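Local coordinates for protein argonaute (PDB 5G5S) that uses short single-stranded DNA guides to find and slice complementary DNA strands, and may defend the archaeon against invading genetic elements, at residues N172-Y181 / D440-K449; V517-D525 / A684-V693. All blocks are in the same frame, centred on the assembly; numbering follows the deposited sequence.

Interaction 1: N172-Y181 / D440-K449; sequences NRDKALLEEY and DNDYYEILKK
Leu177 packs over one face of the Tyr443 ring, crossing it at about a right angle: its CD2 sits 3.8 Å from the ring centroid, nearly over the centre, while CD1 reaches along to the phenol end, 3.5 Å from Tyr443 CZ. At the edge of that ring, near its plane, comes Asp174 OD2. Beside this pair, Ile446 CD1 packs against helix 175-179, 3.9 Å from Ala176 CB, and the Glu180 chain, bent at chi2 (-47°), passes Ile446 in the reverse direction. Helices 175-179 and 442-449, crossing at 93°, here join the PAZ and Mid domains, which separate when guide DNA binds, so the contact is probably altered then. Further along helix 442-452, Lys449 NZ makes a salt bridge to Glu179 OE1 (2.8 Å), taken on the lone pair that faces away from the other carboxylate oxygen. The same ammonium also donates to Lys698 O, and Glu180 OE2 lies 4.1 Å from Lys449 NZ, which probably offsets the closeness of the Glu180 and Asp442 carboxylates. Further out, Asp174 caps the PAZ helix through OD1 to Ala176 N (3.2 Å), and Ile412 backs Ile446 from helix 412-420.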
ATOM      1  N   ASN A 172      -0.660  23.960  -8.069  1.00 82.11           N
ATOM      2  CA  ASN A 172      -0.114  25.179  -8.686  1.00 83.27           C
ATOM      3  C   ASN A 172      -0.416  25.297 -10.184  1.00 88.51           C
ATOM      4  O   ASN A 172       0.415  25.780 -10.954  1.00 89.07           O
ATOM      5  CB  ASN A 172       1.389  25.323  -8.372  1.00 85.68           C
ATOM      6  CG  ASN A 172       1.685  25.644  -6.919  1.00104.92           C
ATOM      7  OD1 ASN A 172       1.191  26.638  -6.347  1.00 96.52           O
ATOM      8  ND2 ASN A 172       2.522  24.819  -6.301  1.00 92.02           N
ATOM      9  N   ARG A 173      -1.625  24.855 -10.583  1.00 85.92           N
ATOM     10  CA  ARG A 173      -2.111  24.833 -11.958  1.00 88.24           C
ATOM     11  C   ARG A 173      -1.098  24.217 -12.958  1.00 94.06           C
ATOM     12  O   ARG A 173      -0.865  24.767 -14.040  1.00 97.21           O
ATOM     13  CB  ARG A 173      -2.669  26.200 -12.391  1.00 90.94           C
ATOM     14  CG  ARG A 173      -3.899  26.626 -11.588  1.00100.79           C
ATOM     15  CD  ARG A 173      -4.628  27.789 -12.219  1.00112.08           C
ATOM     16  NE  ARG A 173      -5.953  27.983 -11.627  1.00116.27           N
ATOM     17  CZ  ARG A 173      -6.876  28.814 -12.103  1.00130.74           C
ATOM     18  NH1 ARG A 173      -6.630  29.543 -13.186  1.00119.08           N
ATOM     19  NH2 ARG A 173      -8.054  28.919 -11.504  1.00115.60           N
ATOM     20  N   ASP A 174      -0.531  23.037 -12.584  1.00 87.98           N
ATOM     21  CA  ASP A 174       0.459  22.272 -13.350  1.00 88.11           C
ATOM     22  C   ASP A 174      -0.036  20.830 -13.555  1.00 93.71           C
ATOM     23  O   ASP A 174      -0.228  20.109 -12.571  1.00 92.50           O
ATOM     24  CB  ASP A 174       1.810  22.271 -12.599  1.00 87.18           C
ATOM     25  CG  ASP A 174       3.048  22.007 -13.445  1.00 95.48           C
ATOM     26  OD1 ASP A 174       3.061  20.996 -14.191  1.00 96.21           O
ATOM     27  OD2 ASP A 174       4.031  22.773 -13.311  1.00 99.06           O
ATOM     28  N   LYS A 175      -0.223  20.405 -14.826  1.00 92.88           N
ATOM     29  CA  LYS A 175      -0.694  19.058 -15.190  1.00 94.72           C
ATOM     30  C   LYS A 175       0.228  17.941 -14.685  1.00 97.10           C
ATOM     31  O   LYS A 175      -0.247  16.850 -14.356  1.00 97.21           O
ATOM     32  CB  LYS A 175      -0.896  18.939 -16.709  1.00101.73           C
ATOM     33  N   ALA A 176       1.544  18.222 -14.624  1.00 92.03           N
ATOM     34  CA  ALA A 176       2.558  17.285 -14.137  1.00 90.38           C
ATOM     35  C   ALA A 176       2.389  17.023 -12.631  1.00 91.29           C
ATOM     36  O   ALA A 176       2.378  15.860 -12.236  1.00 91.53           O
ATOM     37  CB  ALA A 176       3.950  17.809 -14.437  1.00 89.97           C
ATOM     38  N   LEU A 177       2.195  18.089 -11.807  1.00 85.01           N
ATOM     39  CA  LEU A 177       1.993  17.969 -10.358  1.00 82.65           C
ATOM     40  C   LEU A 177       0.740  17.181 -10.043  1.00 85.49           C
ATOM     41  O   LEU A 177       0.711  16.474  -9.038  1.00 85.49           O
ATOM     42  CB  LEU A 177       1.922  19.336  -9.649  1.00 81.26           C
ATOM     43  CG  LEU A 177       3.226  20.068  -9.296  1.00 85.71           C
ATOM     44  CD1 LEU A 177       2.956  21.150  -8.277  1.00 85.01           C
ATOM     45  CD2 LEU A 177       4.295  19.125  -8.726  1.00 88.31           C
ATOM     46  N   LEU A 178      -0.287  17.293 -10.902  1.00 81.04           N
ATOM     47  CA  LEU A 178      -1.541  16.560 -10.775  1.00 80.98           C
ATOM     48  C   LEU A 178      -1.315  15.040 -10.856  1.00 85.67           C
ATOM     49  O   LEU A 178      -1.918  14.299 -10.083  1.00 84.57           O
ATOM     50  CB  LEU A 178      -2.549  17.022 -11.840  1.00 82.66           C
ATOM     51  CG  LEU A 178      -4.003  16.615 -11.613  1.00 87.67           C
ATOM     52  CD1 LEU A 178      -4.580  17.290 -10.382  1.00 84.51           C
ATOM     53  CD2 LEU A 178      -4.851  16.933 -12.821  1.00 92.88           C
ATOM     54  N   GLU A 179      -0.413  14.592 -11.757  1.00 84.61           N
ATOM     55  CA  GLU A 179      -0.057  13.176 -11.948  1.00 87.16           C
ATOM     56  C   GLU A 179       0.556  12.567 -10.682  1.00 89.46           C
ATOM     57  O   GLU A 179       0.303  11.404 -10.381  1.00 91.37           O
ATOM     58  CB  GLU A 179       0.868  12.987 -13.163  1.00 90.41           C
ATOM     59  CG  GLU A 179       0.244  13.463 -14.466  1.00101.10           C
ATOM     60  CD  GLU A 179       1.063  13.355 -15.737  1.00122.16           C
ATOM     61  OE1 GLU A 179       2.312  13.284 -15.657  1.00119.89           O
ATOM     62  OE2 GLU A 179       0.446  13.386 -16.824  1.00118.29           O
ATOM     63  N   GLU A 180       1.303  13.375  -9.909  1.00 82.52           N
ATOM     64  CA  GLU A 180       1.910  12.979  -8.637  1.00 80.99           C
ATOM     65  C   GLU A 180       0.859  12.665  -7.554  1.00 85.71           C
ATOM     66  O   GLU A 180       1.213  12.125  -6.505  1.00 85.01           O
ATOM     67  CB  GLU A 180       2.867  14.076  -8.141  1.00 79.09           C
ATOM     68  CG  GLU A 180       4.240  14.038  -8.786  1.00 87.93           C
ATOM     69  CD  GLU A 180       4.901  12.676  -8.840  1.00105.46           C
ATOM     70  OE1 GLU A 180       5.049  12.036  -7.772  1.00 94.26           O
ATOM     71  OE2 GLU A 180       5.245  12.235  -9.961  1.00102.69           O
ATOM     72  N   TYR A 181      -0.421  13.029  -7.806  1.00 83.05           N
ATOM     73  CA  TYR A 181      -1.551  12.814  -6.904  1.00 82.94           C
ATOM     74  C   TYR A 181      -2.365  11.560  -7.223  1.00 88.74           C
ATOM     75  O   TYR A 181      -3.323  11.255  -6.512  1.00 88.72           O
ATOM     76  CB  TYR A 181      -2.389  14.105  -6.721  1.00 82.80           C
ATOM     77  CG  TYR A 181      -1.664  15.110  -5.850  1.00 82.54           C
ATOM     78  CD1 TYR A 181      -0.674  15.931  -6.378  1.00 83.56           C
ATOM     79  CD2 TYR A 181      -1.870  15.144  -4.475  1.00 82.89           C
ATOM     80  CE1 TYR A 181       0.064  16.794  -5.568  1.00 83.28           C
ATOM     81  CE2 TYR A 181      -1.141  16.001  -3.653  1.00 82.60           C
ATOM     82  CZ  TYR A 181      -0.181  16.833  -4.206  1.00 90.34           C
ATOM     83  OH  TYR A 181       0.546  17.677  -3.405  1.00 90.16           O
ATOM     84  N   ASP A 440       6.217  21.248  -2.939  1.00 98.45           N
ATOM     85  CA  ASP A 440       7.006  21.354  -4.165  1.00 96.84           C
ATOM     86  C   ASP A 440       8.024  20.223  -4.356  1.00 95.33           C
ATOM     87  O   ASP A 440       8.575  20.109  -5.447  1.00 94.51           O
ATOM     88  CB  ASP A 440       7.668  22.748  -4.280  1.00102.29           C
ATOM     89  CG  ASP A 440       6.769  23.900  -4.716  1.00116.17           C
ATOM     90  OD1 ASP A 440       5.524  23.757  -4.631  1.00116.80           O
ATOM     91  OD2 ASP A 440       7.310  24.959  -5.110  1.00126.43           O
ATOM     92  N   ASN A 441       8.247  19.364  -3.328  1.00 88.90           N
ATOM     93  CA  ASN A 441       9.138  18.187  -3.409  1.00 84.14           C
ATOM     94  C   ASN A 441       8.703  17.214  -4.525  1.00 84.02           C
ATOM     95  O   ASN A 441       9.521  16.448  -5.025  1.00 80.91           O
ATOM     96  CB  ASN A 441       9.203  17.443  -2.067  1.00 81.85           C
ATOM     97  CG  ASN A 441      10.218  17.971  -1.081  1.00109.06           C
ATOM     98  OD1 ASN A 441      11.268  18.526  -1.442  1.00100.82           O
ATOM     99  ND2 ASN A 441       9.947  17.751   0.201  1.00103.77           N
ATOM    100  N   ASP A 442       7.414  17.272  -4.925  1.00 80.92           N
ATOM    101  CA  ASP A 442       6.837  16.485  -6.010  1.00 78.46           C
ATOM    102  C   ASP A 442       7.464  16.828  -7.367  1.00 80.70           C
ATOM    103  O   ASP A 442       7.450  15.983  -8.261  1.00 78.17           O
ATOM    104  CB  ASP A 442       5.306  16.627  -6.037  1.00 82.36           C
ATOM    105  CG  ASP A 442       4.589  15.807  -4.969  1.00 93.34           C
ATOM    106  OD1 ASP A 442       5.087  14.704  -4.623  1.00 90.75           O
ATOM    107  OD2 ASP A 442       3.513  16.245  -4.509  1.00101.97           O
ATOM    108  N   TYR A 443       8.049  18.050  -7.507  1.00 79.12           N
ATOM    109  CA  TYR A 443       8.751  18.480  -8.718  1.00 79.84           C
ATOM    110  C   TYR A 443      10.008  17.631  -8.924  1.00 81.87           C
ATOM    111  O   TYR A 443      10.382  17.370 -10.064  1.00 81.79           O
ATOM    112  CB  TYR A 443       9.095  19.980  -8.682  1.00 84.98           C
ATOM    113  CG  TYR A 443       7.936  20.914  -8.980  1.00 90.15           C
ATOM    114  CD1 TYR A 443       7.311  20.908 -10.224  1.00 93.17           C
ATOM    115  CD2 TYR A 443       7.522  21.861  -8.047  1.00 93.90           C
ATOM    116  CE1 TYR A 443       6.260  21.779 -10.511  1.00 98.70           C
ATOM    117  CE2 TYR A 443       6.483  22.749  -8.327  1.00 99.12           C
ATOM    118  CZ  TYR A 443       5.857  22.709  -9.564  1.00109.72           C
ATOM    119  OH  TYR A 443       4.829  23.584  -9.843  1.00116.34           O
ATOM    120  N   TYR A 444      10.627  17.154  -7.823  1.00 77.83           N
ATOM    121  CA  TYR A 444      11.784  16.252  -7.869  1.00 75.28           C
ATOM    122  C   TYR A 444      11.367  14.888  -8.409  1.00 76.04           C
ATOM    123  O   TYR A 444      12.130  14.263  -9.146  1.00 74.03           O
ATOM    124  CB  TYR A 444      12.449  16.110  -6.488  1.00 75.21           C
ATOM    125  CG  TYR A 444      13.137  17.367  -5.986  1.00 78.86           C
ATOM    126  CD1 TYR A 444      14.110  18.008  -6.750  1.00 82.92           C
ATOM    127  CD2 TYR A 444      12.878  17.863  -4.711  1.00 80.18           C
ATOM    128  CE1 TYR A 444      14.757  19.156  -6.284  1.00 87.10           C
ATOM    129  CE2 TYR A 444      13.540  18.990  -4.223  1.00 83.65           C
ATOM    130  CZ  TYR A 444      14.467  19.641  -5.020  1.00 91.90           C
ATOM    131  OH  TYR A 444      15.115  20.751  -4.551  1.00 93.94           O
ATOM    132  N   GLU A 445      10.135  14.449  -8.073  1.00 73.15           N
ATOM    133  CA  GLU A 445       9.540  13.195  -8.557  1.00 70.86           C
ATOM    134  C   GLU A 445       9.171  13.354 -10.046  1.00 76.89           C
ATOM    135  O   GLU A 445       9.288  12.394 -10.814  1.00 74.98           O
ATOM    136  CB  GLU A 445       8.303  12.811  -7.718  1.00 71.47           C
ATOM    137  CG  GLU A 445       8.595  12.410  -6.275  1.00 77.09           C
ATOM    138  CD  GLU A 445       9.476  11.189  -6.094  1.00 92.30           C
ATOM    139  OE1 GLU A 445       9.267  10.178  -6.806  1.00 84.27           O
ATOM    140  OE2 GLU A 445      10.391  11.252  -5.241  1.00 91.51           O
ATOM    141  N   ILE A 446       8.748  14.582 -10.449  1.00 76.85           N
ATOM    142  CA  ILE A 446       8.447  14.933 -11.847  1.00 79.62           C
ATOM    143  C   ILE A 446       9.734  14.805 -12.656  1.00 82.65           C
ATOM    144  O   ILE A 446       9.709  14.227 -13.741  1.00 82.51           O
ATOM    145  CB  ILE A 446       7.766  16.339 -11.985  1.00 86.86           C
ATOM    146  CG1 ILE A 446       6.317  16.328 -11.453  1.00 88.06           C
ATOM    147  CG2 ILE A 446       7.825  16.914 -13.413  1.00 90.87           C
ATOM    148  CD1 ILE A 446       5.428  15.198 -12.012  1.00100.62           C
ATOM    149  N   LEU A 447      10.861  15.290 -12.089  1.00 79.26           N
ATOM    150  CA  LEU A 447      12.183  15.219 -12.707  1.00 79.32           C
ATOM    151  C   LEU A 447      12.615  13.773 -12.944  1.00 79.62           C
ATOM    152  O   LEU A 447      13.035  13.460 -14.045  1.00 80.82           O
ATOM    153  CB  LEU A 447      13.242  16.007 -11.900  1.00 80.01           C
ATOM    154  CG  LEU A 447      14.622  16.193 -12.578  1.00 85.84           C
ATOM    155  CD1 LEU A 447      14.523  17.072 -13.811  1.00 89.63           C
ATOM    156  CD2 LEU A 447      15.643  16.761 -11.613  1.00 87.25           C
ATOM    157  N   LYS A 448      12.458  12.888 -11.948  1.00 73.58           N
ATOM    158  CA  LYS A 448      12.821  11.467 -12.063  1.00 70.19           C
ATOM    159  C   LYS A 448      12.066  10.737 -13.174  1.00 72.92           C
ATOM    160  O   LYS A 448      12.674  10.000 -13.960  1.00 72.70           O
ATOM    161  CB  LYS A 448      12.611  10.742 -10.739  1.00 68.10           C
ATOM    162  CG  LYS A 448      13.587  11.162  -9.657  1.00 72.27           C
ATOM    163  CD  LYS A 448      13.693  10.104  -8.559  1.00 75.36           C
ATOM    164  CE  LYS A 448      12.481   9.999  -7.672  1.00 73.98           C
ATOM    165  NZ  LYS A 448      12.744   9.095  -6.520  1.00 84.89           N
ATOM    166  N   LYS A 449      10.744  10.938 -13.208  1.00 68.57           N
ATOM    167  CA  LYS A 449       9.813  10.350 -14.160  1.00 69.22           C
ATOM    168  C   LYS A 449      10.185  10.722 -15.604  1.00 76.80           C
ATOM    169  O   LYS A 449      10.390   9.828 -16.423  1.00 75.89           O
ATOM    170  CB  LYS A 449       8.379  10.772 -13.800  1.00 70.92           C
ATOM    171  CG  LYS A 449       7.289  10.186 -14.679  1.00 72.56           C
ATOM    172  CD  LYS A 449       5.925  10.606 -14.178  1.00 83.35           C
ATOM    173  CE  LYS A 449       5.435  11.927 -14.722  1.00 92.09           C
ATOM    174  NZ  LYS A 449       4.310  12.465 -13.910  1.00 99.50           N
TER

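Interaction 2: V517-D525 / A684-V693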
ATOM      1  N   VAL A 517      -3.714  -1.955 -18.938  1.00 90.20           N
ATOM      2  CA  VAL A 517      -2.957  -2.609 -17.856  1.00 85.81           C
ATOM      3  C   VAL A 517      -3.731  -2.404 -16.542  1.00 83.57           C
ATOM      4  O   VAL A 517      -3.895  -1.273 -16.085  1.00 82.93           O
ATOM      5  CB  VAL A 517      -1.486  -2.100 -17.759  1.00 89.62           C
ATOM      6  CG1 VAL A 517      -0.730  -2.785 -16.620  1.00 86.70           C
ATOM      7  CG2 VAL A 517      -0.746  -2.281 -19.083  1.00 90.70           C
ATOM      8  N   GLY A 518      -4.216  -3.498 -15.975  1.00 76.75           N
ATOM      9  CA  GLY A 518      -5.002  -3.461 -14.749  1.00 75.49           C
ATOM     10  C   GLY A 518      -4.278  -3.806 -13.468  1.00 75.75           C
ATOM     11  O   GLY A 518      -4.832  -3.622 -12.382  1.00 76.41           O
ATOM     12  N   GLY A 519      -3.059  -4.319 -13.585  1.00 68.27           N
ATOM     13  CA  GLY A 519      -2.297  -4.706 -12.417  1.00 65.16           C
ATOM     14  C   GLY A 519      -0.840  -5.028 -12.636  1.00 67.44           C
ATOM     15  O   GLY A 519      -0.265  -4.758 -13.694  1.00 66.81           O
ATOM     16  N   CYS A 520      -0.242  -5.605 -11.596  1.00 64.10           N
ATOM     17  CA  CYS A 520       1.164  -5.961 -11.567  1.00 63.44           C
ATOM     18  C   CYS A 520       1.367  -7.089 -10.612  1.00 63.89           C
ATOM     19  O   CYS A 520       0.727  -7.137  -9.568  1.00 63.05           O
ATOM     20  CB  CYS A 520       2.011  -4.747 -11.172  1.00 64.64           C
ATOM     21  SG  CYS A 520       3.791  -5.074 -11.056  1.00 68.42           S
ATOM     22  N   THR A 521       2.294  -7.980 -10.958  1.00 60.01           N
ATOM     23  CA  THR A 521       2.763  -9.069 -10.117  1.00 57.72           C
ATOM     24  C   THR A 521       4.273  -8.854  -9.957  1.00 59.55           C
ATOM     25  O   THR A 521       4.988  -8.668 -10.949  1.00 59.08           O
ATOM     26  CB  THR A 521       2.420 -10.455 -10.714  1.00 64.93           C
ATOM     27  OG1 THR A 521       1.002 -10.581 -10.800  1.00 72.78           O
ATOM     28  CG2 THR A 521       2.936 -11.605  -9.857  1.00 58.80           C
ATOM     29  N   VAL A 522       4.741  -8.826  -8.711  1.00 54.13           N
ATOM     30  CA  VAL A 522       6.168  -8.753  -8.432  1.00 53.09           C
ATOM     31  C   VAL A 522       6.556 -10.155  -7.967  1.00 57.18           C
ATOM     32  O   VAL A 522       6.046 -10.641  -6.965  1.00 56.76           O
ATOM     33  CB  VAL A 522       6.624  -7.579  -7.522  1.00 55.61           C
ATOM     34  CG1 VAL A 522       8.125  -7.631  -7.268  1.00 55.51           C
ATOM     35  CG2 VAL A 522       6.278  -6.250  -8.176  1.00 56.14           C
ATOM     36  N   VAL A 523       7.340 -10.849  -8.798  1.00 55.42           N
ATOM     37  CA  VAL A 523       7.752 -12.228  -8.574  1.00 55.32           C
ATOM     38  C   VAL A 523       9.078 -12.317  -7.822  1.00 59.88           C
ATOM     39  O   VAL A 523      10.101 -11.830  -8.292  1.00 60.64           O
ATOM     40  CB  VAL A 523       7.775 -13.024  -9.910  1.00 59.91           C
ATOM     41  CG1 VAL A 523       8.097 -14.500  -9.673  1.00 60.27           C
ATOM     42  CG2 VAL A 523       6.462 -12.869 -10.685  1.00 58.52           C
ATOM     43  N   TYR A 524       9.049 -12.973  -6.661  1.00 56.39           N
ATOM     44  CA  TYR A 524      10.208 -13.237  -5.824  1.00 56.03           C
ATOM     45  C   TYR A 524      10.508 -14.720  -5.845  1.00 60.83           C
ATOM     46  O   TYR A 524       9.583 -15.522  -5.845  1.00 59.33           O
ATOM     47  CB  TYR A 524       9.955 -12.776  -4.377  1.00 55.33           C
ATOM     48  CG  TYR A 524      10.239 -11.310  -4.151  1.00 55.97           C
ATOM     49  CD1 TYR A 524       9.526 -10.326  -4.838  1.00 57.37           C
ATOM     50  CD2 TYR A 524      11.199 -10.900  -3.239  1.00 57.44           C
ATOM     51  CE1 TYR A 524       9.788  -8.973  -4.637  1.00 57.30           C
ATOM     52  CE2 TYR A 524      11.464  -9.548  -3.024  1.00 58.77           C
ATOM     53  CZ  TYR A 524      10.751  -8.590  -3.723  1.00 63.88           C
ATOM     54  OH  TYR A 524      11.003  -7.262  -3.525  1.00 70.26           O
ATOM     55  N   ASP A 525      11.791 -15.090  -5.841  1.00 59.80           N
ATOM     56  CA  ASP A 525      12.172 -16.498  -5.793  1.00 60.63           C
ATOM     57  C   ASP A 525      12.328 -16.952  -4.336  1.00 64.90           C
ATOM     58  O   ASP A 525      12.085 -16.157  -3.419  1.00 63.36           O
ATOM     59  CB  ASP A 525      13.426 -16.784  -6.650  1.00 64.36           C
ATOM     60  CG  ASP A 525      14.726 -16.106  -6.236  1.00 74.12           C
ATOM     61  OD1 ASP A 525      14.790 -15.565  -5.110  1.00 72.91           O
ATOM     62  OD2 ASP A 525      15.695 -16.164  -7.018  1.00 82.99           O
ATOM     63  N   ALA A 684       7.879  -6.856   0.880  1.00 54.87           N
ATOM     64  CA  ALA A 684       8.381  -6.296  -0.387  1.00 53.62           C
ATOM     65  C   ALA A 684       7.641  -6.712  -1.697  1.00 56.04           C
ATOM     66  O   ALA A 684       7.351  -5.811  -2.485  1.00 54.73           O
ATOM     67  CB  ALA A 684       9.890  -6.469  -0.504  1.00 54.34           C
ATOM     68  N   PRO A 685       7.237  -7.996  -1.937  1.00 52.86           N
ATOM     69  CA  PRO A 685       6.508  -8.308  -3.188  1.00 52.62           C
ATOM     70  C   PRO A 685       5.233  -7.480  -3.412  1.00 57.81           C
ATOM     71  O   PRO A 685       5.063  -6.901  -4.498  1.00 55.43           O
ATOM     72  CB  PRO A 685       6.222  -9.810  -3.068  1.00 54.22           C
ATOM     73  CG  PRO A 685       7.258 -10.315  -2.116  1.00 58.38           C
ATOM     74  CD  PRO A 685       7.470  -9.223  -1.143  1.00 53.62           C
ATOM     75  N   ILE A 686       4.359  -7.395  -2.375  1.00 55.60           N
ATOM     76  CA  ILE A 686       3.107  -6.631  -2.439  1.00 55.67           C
ATOM     77  C   ILE A 686       3.360  -5.110  -2.411  1.00 59.22           C
ATOM     78  O   ILE A 686       2.728  -4.378  -3.178  1.00 60.25           O
ATOM     79  CB  ILE A 686       1.999  -7.151  -1.459  1.00 59.39           C
ATOM     80  CG1 ILE A 686       0.657  -6.390  -1.645  1.00 60.52           C
ATOM     81  CG2 ILE A 686       2.470  -7.178   0.010  1.00 60.73           C
ATOM     82  CD1 ILE A 686      -0.529  -6.937  -0.905  1.00 61.55           C
ATOM     83  N   HIS A 687       4.327  -4.657  -1.584  1.00 52.99           N
ATOM     84  CA  HIS A 687       4.742  -3.249  -1.471  1.00 51.90           C
ATOM     85  C   HIS A 687       5.188  -2.671  -2.835  1.00 53.79           C
ATOM     86  O   HIS A 687       4.790  -1.566  -3.190  1.00 51.94           O
ATOM     87  CB  HIS A 687       5.872  -3.105  -0.419  1.00 51.74           C
ATOM     88  CG  HIS A 687       6.525  -1.760  -0.395  1.00 55.34           C
ATOM     89  ND1 HIS A 687       5.981  -0.704   0.324  1.00 57.03           N
ATOM     90  CD2 HIS A 687       7.660  -1.335  -0.999  1.00 57.24           C
ATOM     91  CE1 HIS A 687       6.786   0.322   0.127  1.00 56.74           C
ATOM     92  NE2 HIS A 687       7.804  -0.002  -0.674  1.00 57.66           N
ATOM     93  N   TYR A 688       6.041  -3.411  -3.560  1.00 51.45           N
ATOM     94  CA  TYR A 688       6.566  -2.995  -4.852  1.00 52.19           C
ATOM     95  C   TYR A 688       5.555  -3.128  -5.990  1.00 55.73           C
ATOM     96  O   TYR A 688       5.600  -2.323  -6.918  1.00 57.32           O
ATOM     97  CB  TYR A 688       7.926  -3.650  -5.158  1.00 53.35           C
ATOM     98  CG  TYR A 688       9.056  -3.112  -4.303  1.00 55.22           C
ATOM     99  CD1 TYR A 688       9.338  -1.746  -4.261  1.00 58.10           C
ATOM    100  CD2 TYR A 688       9.898  -3.973  -3.604  1.00 55.29           C
ATOM    101  CE1 TYR A 688      10.398  -1.247  -3.502  1.00 57.51           C
ATOM    102  CE2 TYR A 688      10.962  -3.487  -2.846  1.00 56.85           C
ATOM    103  CZ  TYR A 688      11.200  -2.121  -2.788  1.00 63.31           C
ATOM    104  OH  TYR A 688      12.231  -1.640  -2.022  1.00 61.97           O
ATOM    105  N   ALA A 689       4.622  -4.103  -5.905  1.00 50.54           N
ATOM    106  CA  ALA A 689       3.530  -4.253  -6.875  1.00 50.92           C
ATOM    107  C   ALA A 689       2.642  -2.982  -6.807  1.00 58.57           C
ATOM    108  O   ALA A 689       2.267  -2.430  -7.848  1.00 59.44           O
ATOM    109  CB  ALA A 689       2.692  -5.484  -6.560  1.00 50.16           C
ATOM    110  N   ASP A 690       2.345  -2.512  -5.575  1.00 55.03           N
ATOM    111  CA  ASP A 690       1.548  -1.311  -5.347  1.00 56.22           C
ATOM    112  C   ASP A 690       2.258  -0.054  -5.869  1.00 60.24           C
ATOM    113  O   ASP A 690       1.618   0.780  -6.502  1.00 60.64           O
ATOM    114  CB  ASP A 690       1.157  -1.168  -3.870  1.00 57.94           C
ATOM    115  CG  ASP A 690       0.307   0.064  -3.605  1.00 83.62           C
ATOM    116  OD1 ASP A 690      -0.823   0.139  -4.152  1.00 90.01           O
ATOM    117  OD2 ASP A 690       0.792   0.982  -2.909  1.00 90.56           O
ATOM    118  N   LYS A 691       3.584   0.050  -5.642  1.00 57.00           N
ATOM    119  CA  LYS A 691       4.420   1.157  -6.108  1.00 58.90           C
ATOM    120  C   LYS A 691       4.507   1.223  -7.648  1.00 62.90           C
ATOM    121  O   LYS A 691       4.628   2.319  -8.205  1.00 64.63           O
ATOM    122  CB  LYS A 691       5.826   1.070  -5.486  1.00 62.35           C
ATOM    123  CG  LYS A 691       5.948   1.742  -4.111  1.00 70.48           C
ATOM    124  CD  LYS A 691       7.388   1.674  -3.616  1.00 88.86           C
ATOM    125  CE  LYS A 691       7.753   2.776  -2.636  1.00102.49           C
ATOM    126  NZ  LYS A 691       9.046   2.507  -1.930  1.00 94.53           N
ATOM    127  N   PHE A 692       4.450   0.064  -8.328  1.00 58.24           N
ATOM    128  CA  PHE A 692       4.497   0.016  -9.786  1.00 59.52           C
ATOM    129  C   PHE A 692       3.169   0.474 -10.374  1.00 63.68           C
ATOM    130  O   PHE A 692       3.161   1.243 -11.335  1.00 64.86           O
ATOM    131  CB  PHE A 692       4.917  -1.369 -10.317  1.00 60.99           C
ATOM    132  CG  PHE A 692       4.906  -1.455 -11.832  1.00 65.13           C
ATOM    133  CD1 PHE A 692       5.972  -0.975 -12.582  1.00 69.40           C
ATOM    134  CD2 PHE A 692       3.797  -1.953 -12.511  1.00 68.57           C
ATOM    135  CE1 PHE A 692       5.947  -1.027 -13.975  1.00 72.12           C
ATOM    136  CE2 PHE A 692       3.778  -2.013 -13.906  1.00 73.05           C
ATOM    137  CZ  PHE A 692       4.854  -1.554 -14.627  1.00 72.41           C
ATOM    138  N   VAL A 693       2.049   0.020  -9.781  1.00 60.31           N
ATOM    139  CA  VAL A 693       0.692   0.390 -10.202  1.00 60.97           C
ATOM    140  C   VAL A 693       0.478   1.910 -10.066  1.00 66.66           C
ATOM    141  O   VAL A 693      -0.049   2.524 -11.001  1.00 69.10           O
ATOM    142  CB  VAL A 693      -0.404  -0.507  -9.551  1.00 62.65           C
ATOM    143  CG1 VAL A 693      -1.818   0.005  -9.841  1.00 63.58           C
ATOM    144  CG2 VAL A 693      -0.264  -1.952 -10.036  1.00 61.34           C
TER
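Pro685 lies on one face of the Tyr524 ring, its CG 3.7 Å from the centroid and shifted toward the rim, a CH-pi contact in which the two side chains meet at roughly a right angle. The phenol end of Tyr524 carries on past the proline: its OH is 3.3 Å from Ala684 CB and also meets the edge of the Tyr688 ring, near that ring's plane, at CD2 (3.5 Å). One face of Tyr688 is taken by His687 CD2. The third ring, Phe692, receives Cys520 obliquely, SG lying 4.3 Å from the centroid and 49° off the normal, a sulfur-aromatic contact. With SG anti to the backbone N (chi1 178°), the thiol reaches Phe692 while Cys520 CB packs on Val693 CG2 at 3.8 Å. Between the aromatic groups Val522 presses CG2 close to the helix backbone, 3.5 Å from Ala689 N, and its CB comes close to Pro685 O. Cys520, Val522 and Tyr524 alternate with residues facing the other way, so one face of the strand meets the helix; the axes of strand 517-525 and helix 684-693 approach to 7.3 Å. This is the sheet-to-helix packing of the RNase H-like PIWI fold. Asp690, an active-site residue by similarity, points away from the strand on the same helix. Tyr688 OH is hydrogen-bonded to Ser671 OG, of a residue that contacts guide DNA, and Phe692 meets Phe714 edge-to-face. Strand 517-525 runs antiparallel to both 501-506, which carries Asp506, and 530-537; its Gly518 and Gly519 both face Ile536 of the latter, a classic beta bulge.

Overall arrangement
Interaction 2 is buried inside the PIWI fold, strand against helix, whereas interaction 1 is only partly buried and joins two domains, PAZ and Mid, helix against helix. Their chemistry differs accordingly. The 517-525 / 684-693 contact rests on aliphatic, aromatic and sulfur packing, while 172-181 / 440-449 adds a salt bridge and several acidic side chains to its apolar centre. They share no element and do not touch; their centres are 23 Å apart and their nearest atoms about 9 Å. Helix 684-697 of interaction 2 does lead straight on to Lys698, which joins the surroundings of interaction 1.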